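Long-range contacts in fructose transport system repressor FruR (Pseudomonas putida, PDB 3O75), which probably regulates transcription by sequence-specific DNA binding as a LacI-family repressor, and holds fructose 1-phosphate in its sugar-binding domain: residues E159-E164 with Y189-G194; C165-M170 with F196-A201. All coordinates share one frame; numbering follows the deposited sequence.

Interaction 1 (E159-E164 with Y189-G194). With F1X (1-O-phosphono-beta-D-fructofuranose), chain C.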
ATOM      1  N   GLU A 159      -0.144 -20.900   4.284  1.00 46.60           N
ATOM      2  CA  GLU A 159      -1.528 -20.801   3.861  1.00 50.44           C
ATOM      3  C   GLU A 159      -1.817 -19.479   3.146  1.00 45.87           C
ATOM      4  O   GLU A 159      -2.802 -19.365   2.419  1.00 48.71           O
ATOM      5  CB  GLU A 159      -2.445 -20.948   5.080  1.00 59.38           C
ATOM      6  CG  GLU A 159      -2.310 -19.812   6.104  1.00 66.35           C
ATOM      7  CD  GLU A 159      -1.151 -19.993   7.075  1.00 68.42           C
ATOM      8  OE1 GLU A 159      -0.701 -21.141   7.270  1.00 71.03           O
ATOM      9  OE2 GLU A 159      -0.702 -18.979   7.654  1.00 64.76           O
ATOM     10  N   ALA A 160      -0.960 -18.480   3.345  1.00 37.83           N
ATOM     11  CA  ALA A 160      -1.240 -17.145   2.813  1.00 35.97           C
ATOM     12  C   ALA A 160      -0.003 -16.264   2.673  1.00 34.58           C
ATOM     13  O   ALA A 160       0.925 -16.345   3.483  1.00 31.63           O
ATOM     14  CB  ALA A 160      -2.289 -16.438   3.687  1.00 34.22           C
ATOM     15  N   PHE A 161      -0.003 -15.418   1.644  1.00 31.43           N
ATOM     16  CA  PHE A 161       1.029 -14.402   1.485  1.00 29.89           C
ATOM     17  C   PHE A 161       0.771 -13.258   2.452  1.00 33.33           C
ATOM     18  O   PHE A 161       0.196 -12.233   2.078  1.00 32.85           O
ATOM     19  CB  PHE A 161       1.050 -13.861   0.053  1.00 27.44           C
ATOM     20  CG  PHE A 161       1.540 -14.854  -0.971  1.00 24.97           C
ATOM     21  CD1 PHE A 161       0.647 -15.549  -1.769  1.00 20.60           C
ATOM     22  CD2 PHE A 161       2.893 -15.081  -1.140  1.00 25.90           C
ATOM     23  CE1 PHE A 161       1.095 -16.453  -2.714  1.00 27.60           C
ATOM     24  CE2 PHE A 161       3.349 -15.986  -2.084  1.00 29.96           C
ATOM     25  CZ  PHE A 161       2.444 -16.675  -2.873  1.00 28.16           C
ATOM     26  N   SER A 162       1.197 -13.434   3.699  1.00 37.03           N
ATOM     27  CA  SER A 162       0.957 -12.437   4.733  1.00 37.09           C
ATOM     28  C   SER A 162       2.129 -12.342   5.693  1.00 38.34           C
ATOM     29  O   SER A 162       2.888 -13.302   5.869  1.00 40.81           O
ATOM     30  CB  SER A 162      -0.318 -12.762   5.513  1.00 39.08           C
ATOM     31  OG  SER A 162      -0.247 -14.056   6.086  1.00 44.23           O
ATOM     32  N   ARG A 163       2.260 -11.172   6.306  1.00 34.46           N
ATOM     33  CA  ARG A 163       3.280 -10.905   7.306  1.00 37.50           C
ATOM     34  C   ARG A 163       3.172 -11.874   8.479  1.00 42.23           C
ATOM     35  O   ARG A 163       4.178 -12.374   8.977  1.00 46.17           O
ATOM     36  CB  ARG A 163       3.128  -9.464   7.794  1.00 40.76           C
ATOM     37  CG  ARG A 163       4.008  -9.067   8.961  1.00 42.62           C
ATOM     38  CD  ARG A 163       3.780  -7.602   9.300  1.00 40.32           C
ATOM     39  NE  ARG A 163       4.650  -7.138  10.374  1.00 46.79           N
ATOM     40  CZ  ARG A 163       4.840  -5.858  10.682  1.00 45.09           C
ATOM     41  NH1 ARG A 163       4.228  -4.907   9.986  1.00 39.61           N
ATOM     42  NH2 ARG A 163       5.652  -5.527  11.677  1.00 44.54           N
ATOM     43  N   GLU A 164       1.947 -12.143   8.914  1.00 41.22           N
ATOM     44  CA  GLU A 164       1.731 -13.039  10.042  1.00 44.32           C
ATOM     45  C   GLU A 164       2.151 -14.463   9.684  1.00 41.51           C
ATOM     46  O   GLU A 164       2.758 -15.164  10.493  1.00 40.38           O
ATOM     47  CB  GLU A 164       0.268 -13.001  10.487  1.00 50.31           C
ATOM     48  CG  GLU A 164      -0.511 -14.266  10.175  1.00 61.04           C
ATOM     49  CD  GLU A 164      -2.012 -14.051  10.210  1.00 70.94           C
ATOM     50  OE1 GLU A 164      -2.622 -14.233  11.288  1.00 71.35           O
ATOM     51  OE2 GLU A 164      -2.577 -13.700   9.153  1.00 75.45           O
ATOM     52  N   TYR A 189       7.782  -9.907  -0.510  1.00 26.61           N
ATOM     53  CA  TYR A 189       8.303  -9.049   0.550  1.00 29.60           C
ATOM     54  C   TYR A 189       7.429  -9.137   1.794  1.00 30.75           C
ATOM     55  O   TYR A 189       7.920  -9.081   2.924  1.00 30.11           O
ATOM     56  CB  TYR A 189       8.438  -7.588   0.127  1.00 28.98           C
ATOM     57  CG  TYR A 189       9.070  -6.765   1.230  1.00 30.44           C
ATOM     58  CD1 TYR A 189      10.443  -6.784   1.427  1.00 32.24           C
ATOM     59  CD2 TYR A 189       8.292  -6.013   2.103  1.00 31.84           C
ATOM     60  CE1 TYR A 189      11.031  -6.063   2.440  1.00 33.73           C
ATOM     61  CE2 TYR A 189       8.876  -5.277   3.132  1.00 33.01           C
ATOM     62  CZ  TYR A 189      10.250  -5.309   3.291  1.00 34.52           C
ATOM     63  OH  TYR A 189      10.859  -4.592   4.297  1.00 31.95           O
ATOM     64  N   VAL A 190       6.129  -9.284   1.569  1.00 28.81           N
ATOM     65  CA  VAL A 190       5.169  -9.372   2.656  1.00 37.75           C
ATOM     66  C   VAL A 190       5.533 -10.495   3.629  1.00 38.83           C
ATOM     67  O   VAL A 190       5.362 -10.353   4.839  1.00 39.54           O
ATOM     68  CB  VAL A 190       3.742  -9.567   2.114  1.00 40.72           C
ATOM     69  CG1 VAL A 190       2.868 -10.228   3.149  1.00 46.72           C
ATOM     70  CG2 VAL A 190       3.156  -8.229   1.687  1.00 37.96           C
ATOM     71  N   LEU A 191       6.050 -11.603   3.107  1.00 34.44           N
ATOM     72  CA  LEU A 191       6.487 -12.692   3.969  1.00 31.35           C
ATOM     73  C   LEU A 191       7.745 -12.292   4.736  1.00 30.69           C
ATOM     74  O   LEU A 191       7.889 -12.614   5.916  1.00 34.89           O
ATOM     75  CB  LEU A 191       6.730 -13.967   3.158  1.00 29.92           C
ATOM     76  CG  LEU A 191       5.488 -14.607   2.539  1.00 23.00           C
ATOM     77  CD1 LEU A 191       5.880 -15.547   1.424  1.00 15.18           C
ATOM     78  CD2 LEU A 191       4.665 -15.334   3.596  1.00 22.22           C
ATOM     79  N   LEU A 192       8.647 -11.580   4.068  1.00 25.51           N
ATOM     80  CA  LEU A 192       9.896 -11.161   4.696  1.00 28.49           C
ATOM     81  C   LEU A 192       9.641 -10.286   5.929  1.00 32.16           C
ATOM     82  O   LEU A 192      10.416 -10.302   6.890  1.00 33.50           O
ATOM     83  CB  LEU A 192      10.782 -10.422   3.691  1.00 30.89           C
ATOM     84  CG  LEU A 192      12.163  -9.992   4.191  1.00 35.37           C
ATOM     85  CD1 LEU A 192      12.952 -11.192   4.685  1.00 35.74           C
ATOM     86  CD2 LEU A 192      12.923  -9.261   3.095  1.00 35.18           C
ATOM     87  N   GLN A 193       8.553  -9.525   5.902  1.00 30.36           N
ATOM     88  CA  GLN A 193       8.211  -8.684   7.039  1.00 31.25           C
ATOM     89  C   GLN A 193       7.990  -9.551   8.269  1.00 30.80           C
ATOM     90  O   GLN A 193       8.467  -9.232   9.356  1.00 32.49           O
ATOM     91  CB  GLN A 193       6.955  -7.873   6.747  1.00 34.11           C
ATOM     92  CG  GLN A 193       7.064  -6.969   5.536  1.00 30.62           C
ATOM     93  CD  GLN A 193       5.952  -5.940   5.504  1.00 34.43           C
ATOM     94  OE1 GLN A 193       5.048  -6.009   4.673  1.00 35.00           O
ATOM     95  NE2 GLN A 193       6.011  -4.980   6.422  1.00 34.65           N
ATOM     96  N   GLY A 194       7.268 -10.651   8.085  1.00 32.41           N
ATOM     97  CA  GLY A 194       7.029 -11.596   9.159  1.00 34.99           C
ATOM     98  C   GLY A 194       8.329 -12.167   9.675  1.00 37.28           C
ATOM     99  O   GLY A 194       8.482 -12.414  10.871  1.00 42.61           O
TER
HETATM  100  C1  F1X C   1       4.054  -9.458  -5.021  1.00 26.22           C
HETATM  101  O1  F1X C   1       4.929  -9.094  -3.965  1.00 26.50           O
HETATM  102  P1  F1X C   1       6.489  -8.876  -4.288  1.00 29.55           P
HETATM  103  C2  F1X C   1       3.739 -10.939  -4.909  1.00 29.81           C
HETATM  104  O2  F1X C   1       4.925 -11.667  -4.565  1.00 32.70           O
HETATM  105  C3  F1X C   1       3.173 -11.462  -6.222  1.00 31.37           C
HETATM  106  O3  F1X C   1       4.198 -11.766  -7.165  1.00 36.36           O
HETATM  107  C4  F1X C   1       2.414 -12.678  -5.751  1.00 38.45           C
HETATM  108  O4  F1X C   1       1.446 -13.156  -6.688  1.00 38.21           O
HETATM  109  C5  F1X C   1       1.760 -12.058  -4.531  1.00 38.85           C
HETATM  110  O5  F1X C   1       2.739 -11.204  -3.925  1.00 33.81           O
HETATM  111  C6  F1X C   1       1.234 -13.126  -3.604  1.00 45.11           C
HETATM  112  O6  F1X C   1      -0.094 -13.361  -4.056  1.00 54.92           O
HETATM  113  O1P F1X C   1       6.946 -10.195  -4.854  1.00 32.32           O
HETATM  114  O2P F1X C   1       6.507  -7.745  -5.281  1.00 30.18           O
HETATM  115  O3P F1X C   1       7.090  -8.553  -2.942  1.00 23.75           O
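The aromatic ring of Phe161 meets Leu191 obliquely and carries the hydroxymethyl arm of the bound sugar over one face. There C6 of F1X lies 3.0 Å above the ring plane and offset toward the rim, a CH-pi type of approach; Leu191 CD1 comes to 4.0 Å from Phe161 CD2. With CG anti to its own carbonyl carbon (chi1 -69°), the ring rises from the centre of an inverse gamma turn toward the ligand. The other flat pair is looser. The guanidinium of Arg163 and the amide of Gln193 are inclined by 34°, and their side chains cross at about a right angle, with aliphatic parts touching at Arg163 CG and Gln193 CB. Their polar ends look elsewhere, the arginine to Asp197 and the amide to Gln218 of the second subunit.

Between these two pairs the chain passes very close to helix 189-200. Val190 CG1 presses on Ser162 CA at 3.3 Å, and Leu191 CD2 reaches Ser162 O at 3.5 Å. Two CA-H...O contacts follow, Arg163 CA to Val190 O at 3.3 Å and Gly194 CA to Arg163 O at 3.0 Å. Ser162, the N-cap of helix 163-177, bonds through OG to Cys165 N.

The contact is a worked case of a ligand read by the start of one helix and the loop leading into another. Tyr189 N, in the first turn of helix 189-200, donates an almost straight bond (171°) to the phosphate atom O3P of F1X, 2.9 Å away. The partial positive charge of that helix end would probably favour the phosphate, while Phe161 offers the sugar carbon an apolar surface. One contact thus touches both phosphate and sugar, and residues such as Arg90, Arg138 and Arg263 complete the site.

Interaction 2 (C165-M170 with F196-A201); sequences CGQRLM and FDTLQA
Gln167 and Thr198 mark the closest backbone approach of two helices running in broadly the same direction, with CA atoms 5.7 Å apart. The axes of 165-170 and 196-200 are inclined by 51° and come within 8.6 Å of each other.

Thr198 takes the central place. Its OG1 lies 3.2 Å from Gln167 O, a weak hydrogen bond whose proton could instead serve Gly194 O in its own helix; the same oxygen rests against Gln167 CG. On the other branch, CG2 stands anti to the backbone N and meets Met170 CG at 3.7 Å. Met170 starts extended, and the bend at chi2 (60°) brings its CE to 4.3 Å from Leu199 CD2. A valine in place of Thr198 would remove the hydroxyl and is likely to leave Gln167 O without this partner, with a methyl against it instead.

At the more open border a water joins the helices, donating to Gln167 OE1 at 2.5 Å and to Asp197 OD2 at 2.6 Å. The glutamine reaches it with an extended chain. Since Asp197 OD2 also receives the salt bridge from Arg163 NE, this carboxylate oxygen is shared between a charge and a water, which is likely to hold the carboxylate in position.

Away from that border, Met170, Thr198 and Leu199 meet in buried surroundings. Met170 also rests on Ile126 of strand 122-128 and on Val195, and Thr198 touches Gln171 and Ile174 farther along helix 163-177. Leu199 reaches the loop at Leu180, while Asp197 packs on Gln218 of the second subunit, so in this contact helix 163-177 reaches the sheet through Met170, and helix 189-200 reaches the second subunit through Asp197.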
ATOM      1  N   CYS A 165       1.835 -14.883   8.465  1.00 38.45           N
ATOM      2  CA  CYS A 165       2.207 -16.215   8.017  1.00 41.03           C
ATOM      3  C   CYS A 165       3.724 -16.336   7.916  1.00 37.85           C
ATOM      4  O   CYS A 165       4.298 -17.365   8.272  1.00 35.86           O
ATOM      5  CB  CYS A 165       1.556 -16.541   6.675  1.00 41.47           C
ATOM      6  SG  CYS A 165       1.784 -18.248   6.164  1.00 59.14           S
ATOM      7  N   GLY A 166       4.370 -15.275   7.442  1.00 34.78           N
ATOM      8  CA  GLY A 166       5.818 -15.260   7.344  1.00 36.58           C
ATOM      9  C   GLY A 166       6.469 -15.435   8.704  1.00 41.43           C
ATOM     10  O   GLY A 166       7.511 -16.083   8.830  1.00 41.14           O
ATOM     11  N   GLN A 167       5.845 -14.859   9.727  1.00 44.03           N
ATOM     12  CA  GLN A 167       6.341 -14.952  11.097  1.00 42.63           C
ATOM     13  C   GLN A 167       6.275 -16.388  11.605  1.00 41.13           C
ATOM     14  O   GLN A 167       7.250 -16.912  12.151  1.00 43.19           O
ATOM     15  CB  GLN A 167       5.537 -14.029  12.017  1.00 47.82           C
ATOM     16  CG  GLN A 167       5.963 -14.067  13.479  1.00 53.30           C
ATOM     17  CD  GLN A 167       5.078 -13.211  14.364  1.00 60.57           C
ATOM     18  OE1 GLN A 167       4.083 -12.646  13.908  1.00 60.77           O
ATOM     19  NE2 GLN A 167       5.433 -13.114  15.640  1.00 63.51           N
ATOM     20  N   ARG A 168       5.125 -17.026  11.410  1.00 40.62           N
ATOM     21  CA  ARG A 168       4.920 -18.396  11.864  1.00 48.81           C
ATOM     22  C   ARG A 168       5.904 -19.361  11.212  1.00 46.84           C
ATOM     23  O   ARG A 168       6.491 -20.213  11.879  1.00 48.59           O
ATOM     24  CB  ARG A 168       3.490 -18.844  11.568  1.00 57.05           C
ATOM     25  CG  ARG A 168       2.426 -18.056  12.307  1.00 64.20           C
ATOM     26  CD  ARG A 168       1.091 -18.154  11.585  1.00 71.63           C
ATOM     27  NE  ARG A 168       0.005 -17.526  12.332  1.00 77.07           N
ATOM     28  CZ  ARG A 168      -1.162 -17.176  11.800  1.00 80.75           C
ATOM     29  NH1 ARG A 168      -1.393 -17.381  10.509  1.00 81.19           N
ATOM     30  NH2 ARG A 168      -2.095 -16.612  12.559  1.00 81.52           N
ATOM     31  N   LEU A 169       6.081 -19.223   9.903  1.00 44.84           N
ATOM     32  CA  LEU A 169       6.989 -20.096   9.177  1.00 42.16           C
ATOM     33  C   LEU A 169       8.408 -19.936   9.700  1.00 40.95           C
ATOM     34  O   LEU A 169       9.097 -20.923   9.952  1.00 45.99           O
ATOM     35  CB  LEU A 169       6.935 -19.807   7.678  1.00 40.17           C
ATOM     36  CG  LEU A 169       5.571 -20.052   7.032  1.00 38.89           C
ATOM     37  CD1 LEU A 169       5.610 -19.706   5.555  1.00 38.22           C
ATOM     38  CD2 LEU A 169       5.147 -21.491   7.237  1.00 39.35           C
ATOM     39  N   MET A 170       8.836 -18.691   9.879  1.00 41.06           N
ATOM     40  CA  MET A 170      10.186 -18.424  10.363  1.00 44.63           C
ATOM     41  C   MET A 170      10.415 -19.070  11.724  1.00 52.32           C
ATOM     42  O   MET A 170      11.512 -19.543  12.020  1.00 57.13           O
ATOM     43  CB  MET A 170      10.449 -16.921  10.449  1.00 41.81           C
ATOM     44  CG  MET A 170      11.911 -16.571  10.663  1.00 42.79           C
ATOM     45  SD  MET A 170      12.967 -17.176   9.323  1.00 37.64           S
ATOM     46  CE  MET A 170      14.569 -16.577   9.849  1.00 25.45           C
ATOM     47  N   PHE A 196      11.230 -10.539   9.632  1.00 34.41           N
ATOM     48  CA  PHE A 196      11.833  -9.470  10.425  1.00 37.06           C
ATOM     49  C   PHE A 196      11.255  -9.424  11.842  1.00 39.01           C
ATOM     50  O   PHE A 196      11.994  -9.249  12.813  1.00 39.13           O
ATOM     51  CB  PHE A 196      11.663  -8.107   9.748  1.00 37.56           C
ATOM     52  CG  PHE A 196      12.476  -7.941   8.503  1.00 36.42           C
ATOM     53  CD1 PHE A 196      11.971  -7.240   7.422  1.00 38.78           C
ATOM     54  CD2 PHE A 196      13.747  -8.484   8.409  1.00 40.79           C
ATOM     55  CE1 PHE A 196      12.720  -7.083   6.266  1.00 41.70           C
ATOM     56  CE2 PHE A 196      14.504  -8.332   7.253  1.00 41.49           C
ATOM     57  CZ  PHE A 196      13.990  -7.632   6.182  1.00 41.60           C
ATOM     58  N   ASP A 197       9.938  -9.577  11.958  1.00 38.91           N
ATOM     59  CA  ASP A 197       9.304  -9.621  13.272  1.00 43.23           C
ATOM     60  C   ASP A 197       9.945 -10.715  14.127  1.00 47.01           C
ATOM     61  O   ASP A 197      10.326 -10.473  15.270  1.00 47.66           O
ATOM     62  CB  ASP A 197       7.794  -9.851  13.148  1.00 42.71           C
ATOM     63  CG  ASP A 197       7.074  -8.688  12.475  1.00 43.83           C
ATOM     64  OD1 ASP A 197       7.553  -7.539  12.581  1.00 41.68           O
ATOM     65  OD2 ASP A 197       6.020  -8.924  11.844  1.00 44.36           O
ATOM     66  N   THR A 198      10.080 -11.912  13.556  1.00 47.35           N
ATOM     67  CA  THR A 198      10.689 -13.039  14.261  1.00 49.28           C
ATOM     68  C   THR A 198      12.135 -12.759  14.670  1.00 50.87           C
ATOM     69  O   THR A 198      12.567 -13.146  15.755  1.00 54.50           O
ATOM     70  CB  THR A 198      10.658 -14.328  13.413  1.00 46.74           C
ATOM     71  OG1 THR A 198       9.300 -14.734  13.204  1.00 51.28           O
ATOM     72  CG2 THR A 198      11.419 -15.449  14.116  1.00 40.54           C
ATOM     73  N   LEU A 199      12.880 -12.088  13.797  1.00 49.44           N
ATOM     74  CA  LEU A 199      14.275 -11.780  14.080  1.00 50.65           C
ATOM     75  C   LEU A 199      14.411 -10.828  15.259  1.00 53.20           C
ATOM     76  O   LEU A 199      15.367 -10.919  16.027  1.00 56.27           O
ATOM     77  CB  LEU A 199      14.966 -11.177  12.854  1.00 48.83           C
ATOM     78  CG  LEU A 199      15.357 -12.123  11.720  1.00 47.33           C
ATOM     79  CD1 LEU A 199      16.278 -11.410  10.741  1.00 46.48           C
ATOM     80  CD2 LEU A 199      16.030 -13.358  12.283  1.00 44.95           C
ATOM     81  N   GLN A 200      13.454  -9.916  15.398  1.00 53.94           N
ATOM     82  CA  GLN A 200      13.515  -8.896  16.444  1.00 58.99           C
ATOM     83  C   GLN A 200      13.352  -9.440  17.859  1.00 59.69           C
ATOM     84  O   GLN A 200      13.821  -8.827  18.813  1.00 61.36           O
ATOM     85  CB  GLN A 200      12.497  -7.786  16.195  1.00 60.93           C
ATOM     86  CG  GLN A 200      13.021  -6.669  15.320  1.00 62.98           C
ATOM     87  CD  GLN A 200      12.596  -5.306  15.814  1.00 65.03           C
ATOM     88  OE1 GLN A 200      11.410  -5.052  16.017  1.00 68.37           O
ATOM     89  NE2 GLN A 200      13.564  -4.418  16.012  1.00 62.86           N
ATOM     90  N   ALA A 201      12.679 -10.577  17.999  1.00 57.77           N
ATOM     91  CA  ALA A 201      12.524 -11.204  19.308  1.00 57.15           C
ATOM     92  C   ALA A 201      13.865 -11.726  19.820  1.00 57.06           C
ATOM     93  O   ALA A 201      14.022 -12.016  21.007  1.00 55.93           O
ATOM     94  CB  ALA A 201      11.502 -12.323  19.244  1.00 56.71           C
TER
HETATM   95  O   HOH W   1       4.130 -10.561  12.491  1.00 44.75           O

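In the fold
From the N terminus, the chain first reaches 159-164, where strand 152-158 gives way to helix 163-177, and continues straight into 165-170. It then passes through strand 183-186 and enters helix 189-200, whose first half closes interaction 1 and whose second half closes interaction 2. Each contact closes a loop over two dozen residues or so, and because the order is kept, the two loops cross rather than nest. Together they zip the neighbouring helices of this beta-alpha-beta-alpha unit, interaction 1 at the sugar-phosphate end and interaction 2 farther from it. The Arg163–Asp197 salt bridge links one contact to the other, and both touch the second subunit.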